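PDB 5NNL: inactive dihydroorotase-like domain from Chaetomium thermophilum, which is a catalytically inactive relative of the dihydroorotases, with the barrel of alternating strands and helices that characterises the amidohydrolase superfamily. Local coordinates for residues N103-N108 against T113-H118; T130-R133 against S139-L142; I151-V156 against K163-G168. All blocks are in the same frame, centred on the assembly; numbering follows the deposited sequence.

Contact 1 (N103-N108 against T113-H118); sequences NHLSDN and TQVEAH
S106 and Q114 meet where the side-chain amide of the glutamine pairs with the backbone N-H and C=O of the serine. S106 belongs to the loop that follows strand 98-100 of the barrel and leads into helix 111-121, on which Q114 lies; seven residues lie between the two partners along the chain. The polar part of the contact rests on one side chain. The primary amide of Q114 uses both its ends on a single residue: OE1 accepts from S106 N at 2.9 Å, with the donor lying in the carbonyl plane on a lone pair, and NE2 gives a straighter bond, 163° at the hydrogen, to S106 O at 2.8 Å. The amide thus reads the N-H and C=O of S106 much as another backbone would, and two bonds fix its rotation. It gets there because CG stands beside the backbone N (chi1 -54°) and the chain then runs out extended to CD. A weak bond from NE2 to I109 O adds a second loop carbonyl.

L105 and Q114 lie alongside each other, pointing opposite ways, and CB of L105 makes a van der Waals touch on Q114 OE1 at 3.4 Å. The apolar part is the meeting of L105 CD1 with V115 CG2 at 3.6 Å, where the two side chains are set roughly perpendicular. L105, Q114 and V115 are all buried; beyond L105, V115 also packs on I100, F102 and L143, and so lies between strand 98-100 and helix 134-146.

Within the loop, the backbone is turned by an ST turn: S106 OG, anti to its own N, accepts from N108 N at 2.9 Å.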
loop_
_atom_site.group_PDB
_atom_site.type_symbol
_atom_site.label_atom_id
_atom_site.label_comp_id
_atom_site.label_asym_id
_atom_site.label_seq_id
_atom_site.Cartn_x
_atom_site.Cartn_y
_atom_site.Cartn_z
ATOM N N ASN A 103 12.541 -2.552 -12.900
ATOM C CA ASN A 103 12.943 -1.445 -13.759
ATOM C C ASN A 103 14.150 -0.687 -13.215
ATOM O O ASN A 103 14.746 0.106 -13.951
ATOM C CB ASN A 103 11.765 -0.479 -13.959
ATOM C CG ASN A 103 11.245 0.090 -12.651
ATOM O OD1 ASN A 103 11.582 -0.400 -11.577
ATOM N ND2 ASN A 103 10.415 1.124 -12.736
ATOM N N HIS A 104 14.521 -0.910 -11.952
ATOM C CA HIS A 104 15.714 -0.299 -11.376
ATOM C C HIS A 104 16.994 -1.042 -11.733
ATOM O O HIS A 104 18.083 -0.543 -11.428
ATOM C CB HIS A 104 15.604 -0.239 -9.847
ATOM C CG HIS A 104 14.818 0.929 -9.335
ATOM N ND1 HIS A 104 13.544 1.221 -9.771
ATOM C CD2 HIS A 104 15.125 1.872 -8.413
ATOM C CE1 HIS A 104 13.102 2.298 -9.144
ATOM N NE2 HIS A 104 14.042 2.711 -8.314
ATOM N N LEU A 105 16.896 -2.207 -12.362
ATOM C CA LEU A 105 18.022 -3.118 -12.479
ATOM C C LEU A 105 18.749 -2.934 -13.805
ATOM O O LEU A 105 18.196 -2.438 -14.790
ATOM C CB LEU A 105 17.547 -4.565 -12.321
ATOM C CG LEU A 105 16.738 -4.818 -11.045
ATOM C CD1 LEU A 105 16.415 -6.294 -10.890
ATOM C CD2 LEU A 105 17.468 -4.310 -9.815
ATOM N N SER A 106 20.013 -3.344 -13.810
ATOM C CA SER A 106 20.883 -3.157 -14.959
ATOM C C SER A 106 20.587 -4.181 -16.050
ATOM O O SER A 106 20.167 -5.311 -15.780
ATOM C CB SER A 106 22.348 -3.272 -14.534
ATOM O OG SER A 106 23.211 -3.254 -15.656
ATOM N N ASP A 107 20.815 -3.769 -17.295
ATOM C CA ASP A 107 20.736 -4.673 -18.434
ATOM C C ASP A 107 22.070 -5.335 -18.745
ATOM O O ASP A 107 22.122 -6.208 -19.618
ATOM C CB ASP A 107 20.238 -3.917 -19.670
ATOM C CG ASP A 107 19.003 -3.086 -19.382
ATOM O OD1 ASP A 107 19.149 -1.974 -18.831
ATOM O OD2 ASP A 107 17.886 -3.550 -19.696
ATOM N N ASN A 108 23.143 -4.950 -18.048
ATOM C CA ASN A 108 24.464 -5.502 -18.318
ATOM C C ASN A 108 24.612 -6.937 -17.835
ATOM O O ASN A 108 25.509 -7.646 -18.305
ATOM C CB ASN A 108 25.538 -4.641 -17.649
ATOM C CG ASN A 108 25.717 -3.299 -18.324
ATOM O OD1 ASN A 108 25.447 -3.146 -19.517
ATOM N ND2 ASN A 108 26.185 -2.315 -17.564
ATOM N N THR A 113 20.500 -12.685 -11.449
ATOM C CA THR A 113 21.675 -12.596 -10.588
ATOM C C THR A 113 21.567 -11.398 -9.652
ATOM O O THR A 113 21.799 -11.517 -8.444
ATOM C CB THR A 113 22.945 -12.509 -11.441
ATOM O OG1 THR A 113 22.996 -13.622 -12.343
ATOM C CG2 THR A 113 24.198 -12.519 -10.562
ATOM N N GLN A 114 21.195 -10.234 -10.192
ATOM C CA GLN A 114 21.120 -9.028 -9.373
ATOM C C GLN A 114 20.126 -9.200 -8.232
ATOM O O GLN A 114 20.390 -8.783 -7.099
ATOM C CB GLN A 114 20.734 -7.825 -10.232
ATOM C CG GLN A 114 21.623 -7.600 -11.441
ATOM C CD GLN A 114 21.080 -6.532 -12.363
ATOM O OE1 GLN A 114 20.841 -5.398 -11.945
ATOM N NE2 GLN A 114 20.866 -6.892 -13.626
ATOM N N VAL A 115 18.973 -9.810 -8.513
ATOM C CA VAL A 115 17.986 -10.040 -7.464
ATOM C C VAL A 115 18.492 -11.094 -6.487
ATOM O O VAL A 115 18.256 -11.001 -5.277
ATOM C CB VAL A 115 16.631 -10.432 -8.085
ATOM C CG1 VAL A 115 15.633 -10.856 -7.009
ATOM C CG2 VAL A 115 16.067 -9.268 -8.891
ATOM N N GLU A 116 19.201 -12.107 -6.992
ATOM C CA GLU A 116 19.739 -13.145 -6.116
ATOM C C GLU A 116 20.665 -12.553 -5.064
ATOM O O GLU A 116 20.693 -13.031 -3.924
ATOM C CB GLU A 116 20.477 -14.202 -6.946
ATOM C CG GLU A 116 21.337 -15.184 -6.141
ATOM C CD GLU A 116 20.526 -16.079 -5.224
ATOM O OE1 GLU A 116 19.287 -16.114 -5.362
ATOM O OE2 GLU A 116 21.129 -16.757 -4.364
ATOM N N ALA A 117 21.426 -11.517 -5.423
ATOM C CA ALA A 117 22.339 -10.899 -4.468
ATOM C C ALA A 117 21.583 -10.378 -3.252
ATOM O O ALA A 117 21.965 -10.644 -2.107
ATOM C CB ALA A 117 23.121 -9.774 -5.152
ATOM N N HIS A 118 20.487 -9.650 -3.484
ATOM C CA HIS A 118 19.673 -9.160 -2.375
ATOM C C HIS A 118 19.105 -10.312 -1.556
ATOM O O HIS A 118 19.106 -10.264 -0.320
ATOM C CB HIS A 118 18.550 -8.272 -2.907
ATOM C CG HIS A 118 19.033 -7.030 -3.590
ATOM N ND1 HIS A 118 19.206 -5.834 -2.926
ATOM C CD2 HIS A 118 19.378 -6.797 -4.878
ATOM C CE1 HIS A 118 19.637 -4.919 -3.776
ATOM N NE2 HIS A 118 19.748 -5.477 -4.968
#

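Contact 2 (T130-R133 against S139-L142); sequences TDAR and SILL
I140 and T130 come together tip to tip, the hydrophobic end of a helix side chain meeting the last residue of a strand. The contact is wholly one of van der Waals packing. CD1 of I140 touches CB of T130 at 3.8 Å and lies 4.0 Å from CG2 of T130, while CG2 of I140 also approaches CG2 of T130 at 4.0 Å; both branches of the isoleucine are therefore used. With CG1 anti to the backbone N (chi1 -167°) and CD1 continuing nearly extended, the long branch leads away from the helix axis to the threonine. A132, two residues further along, adds a looser touch, its CB lying 4.2 Å from I140 CG2. All three side chains are buried.

Polar bonding stays on the loop side, where it holds T130 in place. OG1 of T130 accepts from A132 N at 2.9 Å, a somewhat bent bond (149° at the hydrogen) that makes an ST turn, and the same hydroxyl bonds to I100 O on the adjacent strand. A buried hydroxyl is thus engaged on two fronts, and the two bonds fix the threonine's chi1, with CB and CG2 turned to I140 and OG1 at the margin of the contact.

The segment 130-133 links strand 128-130 to helix 134-146, and I140 sits on the side of that helix turned to the barrel. There it packs on I100 of strand 98-100 and I151 of strand 151-153, with V115 and F119 of helix 111-121 alongside, so that it lies between the strands and helix 111-121, the helix preceding its own.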
loop_
_atom_site.group_PDB
_atom_site.type_symbol
_atom_site.label_atom_id
_atom_site.label_comp_id
_atom_site.label_asym_id
_atom_site.label_seq_id
_atom_site.Cartn_x
_atom_site.Cartn_y
_atom_site.Cartn_z
ATOM N N THR A 130 7.670 -6.989 -4.056
ATOM C CA THR A 130 8.009 -6.724 -5.445
ATOM C C THR A 130 6.756 -6.371 -6.231
ATOM O O THR A 130 5.649 -6.793 -5.888
ATOM C CB THR A 130 8.691 -7.933 -6.107
ATOM O OG1 THR A 130 8.939 -7.644 -7.486
ATOM C CG2 THR A 130 7.819 -9.185 -5.995
ATOM N N ASP A 131 6.945 -5.587 -7.294
ATOM C CA ASP A 131 5.897 -5.324 -8.271
ATOM C C ASP A 131 6.179 -6.016 -9.603
ATOM O O ASP A 131 5.650 -5.601 -10.640
ATOM C CB ASP A 131 5.722 -3.817 -8.478
ATOM C CG ASP A 131 6.967 -3.148 -9.027
ATOM O OD1 ASP A 131 8.017 -3.817 -9.131
ATOM O OD2 ASP A 131 6.892 -1.947 -9.358
ATOM N N ALA A 132 6.999 -7.066 -9.588
ATOM C CA ALA A 132 7.371 -7.763 -10.813
ATOM C C ALA A 132 6.137 -8.323 -11.513
ATOM O O ALA A 132 5.136 -8.665 -10.877
ATOM C CB ALA A 132 8.351 -8.896 -10.503
ATOM N N ARG A 133 6.221 -8.411 -12.842
ATOM C CA ARG A 133 5.169 -8.984 -13.669
ATOM C C ARG A 133 5.745 -10.097 -14.533
ATOM O O ARG A 133 6.960 -10.205 -14.721
ATOM C CB ARG A 133 4.515 -7.945 -14.592
ATOM C CG ARG A 133 4.186 -6.614 -13.946
ATOM C CD ARG A 133 3.219 -6.771 -12.795
ATOM N NE ARG A 133 2.904 -5.478 -12.196
ATOM C CZ ARG A 133 2.521 -5.293 -10.936
ATOM N NH1 ARG A 133 2.262 -4.066 -10.510
ATOM N NH2 ARG A 133 2.404 -6.318 -10.097
ATOM N N SER A 139 10.506 -15.101 -12.121
ATOM C CA SER A 139 11.915 -15.177 -11.737
ATOM C C SER A 139 12.095 -14.980 -10.237
ATOM O O SER A 139 12.856 -15.712 -9.590
ATOM C CB SER A 139 12.725 -14.132 -12.500
ATOM O OG SER A 139 12.650 -14.350 -13.895
ATOM N N ILE A 140 11.428 -13.978 -9.668
ATOM C CA ILE A 140 11.575 -13.731 -8.240
ATOM C C ILE A 140 10.809 -14.774 -7.427
ATOM O O ILE A 140 11.197 -15.090 -6.297
ATOM C CB ILE A 140 11.139 -12.292 -7.909
ATOM C CG1 ILE A 140 11.589 -11.907 -6.497
ATOM C CG2 ILE A 140 9.633 -12.121 -8.063
ATOM C CD1 ILE A 140 11.606 -10.414 -6.257
ATOM N N LEU A 141 9.738 -15.344 -7.985
ATOM C CA LEU A 141 9.051 -16.440 -7.308
ATOM C C LEU A 141 9.921 -17.691 -7.252
ATOM O O LEU A 141 9.856 -18.456 -6.283
ATOM C CB LEU A 141 7.725 -16.749 -8.006
ATOM C CG LEU A 141 6.594 -15.720 -7.892
ATOM C CD1 LEU A 141 5.344 -16.233 -8.595
ATOM C CD2 LEU A 141 6.288 -15.383 -6.438
ATOM N N LEU A 142 10.724 -17.932 -8.292
ATOM C CA LEU A 142 11.657 -19.053 -8.247
ATOM C C LEU A 142 12.671 -18.867 -7.124
ATOM O O LEU A 142 12.959 -19.802 -6.368
ATOM C CB LEU A 142 12.370 -19.200 -9.590
ATOM C CG LEU A 142 13.416 -20.318 -9.642
ATOM C CD1 LEU A 142 12.762 -21.681 -9.445
ATOM C CD2 LEU A 142 14.191 -20.275 -10.944
#

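Contact 3 (I151-V156 against K163-G168); sequences IHVSAV and KLITLG
The strand-to-helix half of a beta-alpha-beta unit is joined here, where V153 and V156, three residues apart in segment 151-156, face I165 of helix 159-170. The contact is purely apolar and converges on one methyl. CD1 of I165 lies 3.8 Å from CG2 of V156 and 4.2 Å from CG1 of V153, and the ends of the side chains meet head-on in both pairs. I165 has CG1 beside the backbone N (chi1 -70°), after which the chain extends to chi2 159°, carrying CD1 to the two valines. C177 of strand 175-180 touches both I165 and V156, adding the next strand to the packing.

Polar groups occupy the other side of this strand segment. H152 bonds through ND1 to T176 OG1, and D178 OD1 has two partners, H152 NE2 and S154 OG. Alternation of side chains along the strand thus sends aliphatic residues to the helix and polar ones to the barrel interior, a pattern typical of the beta/alpha barrel.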
loop_
_atom_site.group_PDB
_atom_site.type_symbol
_atom_site.label_atom_id
_atom_site.label_comp_id
_atom_site.label_asym_id
_atom_site.label_seq_id
_atom_site.Cartn_x
_atom_site.Cartn_y
_atom_site.Cartn_z
ATOM N N ILE A 151 7.724 -14.150 -0.109
ATOM C CA ILE A 151 7.719 -13.078 -1.098
ATOM C C ILE A 151 6.308 -12.514 -1.187
ATOM O O ILE A 151 5.328 -13.264 -1.172
ATOM C CB ILE A 151 8.199 -13.568 -2.481
ATOM C CG1 ILE A 151 8.262 -12.410 -3.480
ATOM C CG2 ILE A 151 7.288 -14.655 -3.006
ATOM C CD1 ILE A 151 9.362 -11.411 -3.200
ATOM N N HIS A 152 6.208 -11.190 -1.284
ATOM C CA HIS A 152 4.929 -10.504 -1.419
ATOM C C HIS A 152 4.910 -9.728 -2.726
ATOM O O HIS A 152 5.841 -8.969 -3.015
ATOM C CB HIS A 152 4.676 -9.549 -0.249
ATOM C CG HIS A 152 3.342 -8.871 -0.310
ATOM N ND1 HIS A 152 2.181 -9.476 0.121
ATOM C CD2 HIS A 152 2.981 -7.649 -0.768
ATOM C CE1 HIS A 152 1.165 -8.651 -0.058
ATOM N NE2 HIS A 152 1.624 -7.536 -0.596
ATOM N N VAL A 153 3.845 -9.912 -3.503
ATOM C CA VAL A 153 3.694 -9.286 -4.812
ATOM C C VAL A 153 2.647 -8.189 -4.698
ATOM O O VAL A 153 1.522 -8.439 -4.251
ATOM C CB VAL A 153 3.297 -10.313 -5.885
ATOM C CG1 VAL A 153 3.225 -9.653 -7.254
ATOM C CG2 VAL A 153 4.281 -11.472 -5.903
ATOM N N SER A 154 3.003 -6.988 -5.133
ATOM C CA SER A 154 2.187 -5.807 -4.907
ATOM C C SER A 154 1.544 -5.323 -6.200
ATOM O O SER A 154 2.076 -5.518 -7.297
ATOM C CB SER A 154 3.026 -4.683 -4.298
ATOM O OG SER A 154 2.200 -3.640 -3.810
ATOM N N ALA A 155 0.386 -4.684 -6.047
ATOM C CA ALA A 155 -0.336 -4.052 -7.150
ATOM C C ALA A 155 -0.541 -5.020 -8.315
ATOM O O ALA A 155 -0.338 -4.682 -9.482
ATOM C CB ALA A 155 0.386 -2.786 -7.615
ATOM N N VAL A 156 -0.969 -6.242 -7.989
ATOM C CA VAL A 156 -1.323 -7.189 -9.037
ATOM C C VAL A 156 -2.492 -6.629 -9.837
ATOM O O VAL A 156 -3.452 -6.081 -9.278
ATOM C CB VAL A 156 -1.652 -8.570 -8.446
ATOM C CG1 VAL A 156 -1.968 -9.562 -9.563
ATOM C CG2 VAL A 156 -0.482 -9.086 -7.601
ATOM N N LYS A 163 -3.159 -15.670 -11.738
ATOM C CA LYS A 163 -3.242 -17.114 -11.917
ATOM C C LYS A 163 -1.907 -17.793 -11.646
ATOM O O LYS A 163 -1.879 -18.916 -11.129
ATOM C CB LYS A 163 -3.728 -17.444 -13.326
ATOM C CG LYS A 163 -5.206 -17.152 -13.540
ATOM C CD LYS A 163 -5.741 -17.820 -14.788
ATOM C CE LYS A 163 -5.861 -19.330 -14.602
ATOM N NZ LYS A 163 -6.628 -19.962 -15.709
ATOM N N LEU A 164 -0.795 -17.140 -11.985
ATOM C CA LEU A 164 0.508 -17.686 -11.622
ATOM C C LEU A 164 0.685 -17.703 -10.110
ATOM O O LEU A 164 1.235 -18.659 -9.553
ATOM C CB LEU A 164 1.622 -16.876 -12.289
ATOM C CG LEU A 164 3.057 -17.270 -11.928
ATOM C CD1 LEU A 164 3.366 -18.695 -12.362
ATOM C CD2 LEU A 164 4.041 -16.293 -12.546
ATOM N N ILE A 165 0.217 -16.656 -9.427
ATOM C CA ILE A 165 0.290 -16.629 -7.971
ATOM C C ILE A 165 -0.578 -17.731 -7.379
ATOM O O ILE A 165 -0.177 -18.410 -6.427
ATOM C CB ILE A 165 -0.104 -15.232 -7.452
ATOM C CG1 ILE A 165 0.987 -14.218 -7.810
ATOM C CG2 ILE A 165 -0.324 -15.240 -5.939
ATOM C CD1 ILE A 165 0.521 -12.779 -7.804
ATOM N N THR A 166 -1.773 -17.938 -7.942
ATOM C CA THR A 166 -2.625 -19.043 -7.511
ATOM C C THR A 166 -1.877 -20.369 -7.597
ATOM O O THR A 166 -1.912 -21.180 -6.665
ATOM C CB THR A 166 -3.891 -19.095 -8.369
ATOM O OG1 THR A 166 -4.611 -17.861 -8.249
ATOM C CG2 THR A 166 -4.789 -20.253 -7.945
ATOM N N LEU A 167 -1.199 -20.608 -8.721
ATOM C CA LEU A 167 -0.470 -21.860 -8.891
ATOM C C LEU A 167 0.652 -21.984 -7.870
ATOM O O LEU A 167 0.847 -23.050 -7.275
ATOM C CB LEU A 167 0.079 -21.954 -10.316
ATOM C CG LEU A 167 0.781 -23.261 -10.693
ATOM C CD1 LEU A 167 -0.175 -24.435 -10.627
ATOM C CD2 LEU A 167 1.399 -23.150 -12.081
ATOM N N GLY A 168 1.406 -20.905 -7.650
ATOM C CA GLY A 168 2.443 -20.944 -6.635
ATOM C C GLY A 168 1.893 -21.291 -5.266
ATOM O O GLY A 168 2.479 -22.093 -4.533
#

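How the contacts relate
From the N terminus the three contacts come in series, none nested in or crossing another. Contact 1 closes the loop between strand 98-100 and helix 111-121, contact 2 the step from strand 128-130 into helix 134-146, and contact 3 the step from strand 151-153 into helix 159-170: each links a barrel strand, or the loop after it, to the helix that follows. Contacts 1 and 2 touch where V115 CG1 lies 4.1 Å from I140 CD1. Contacts 2 and 3 are joined through neighbouring parallel strands, by backbone hydrogen bonds between T130 O and S154 N and between T130 N and H152 O. Contacts 1 and 3 do not touch, their nearest atoms being about 7 Å apart.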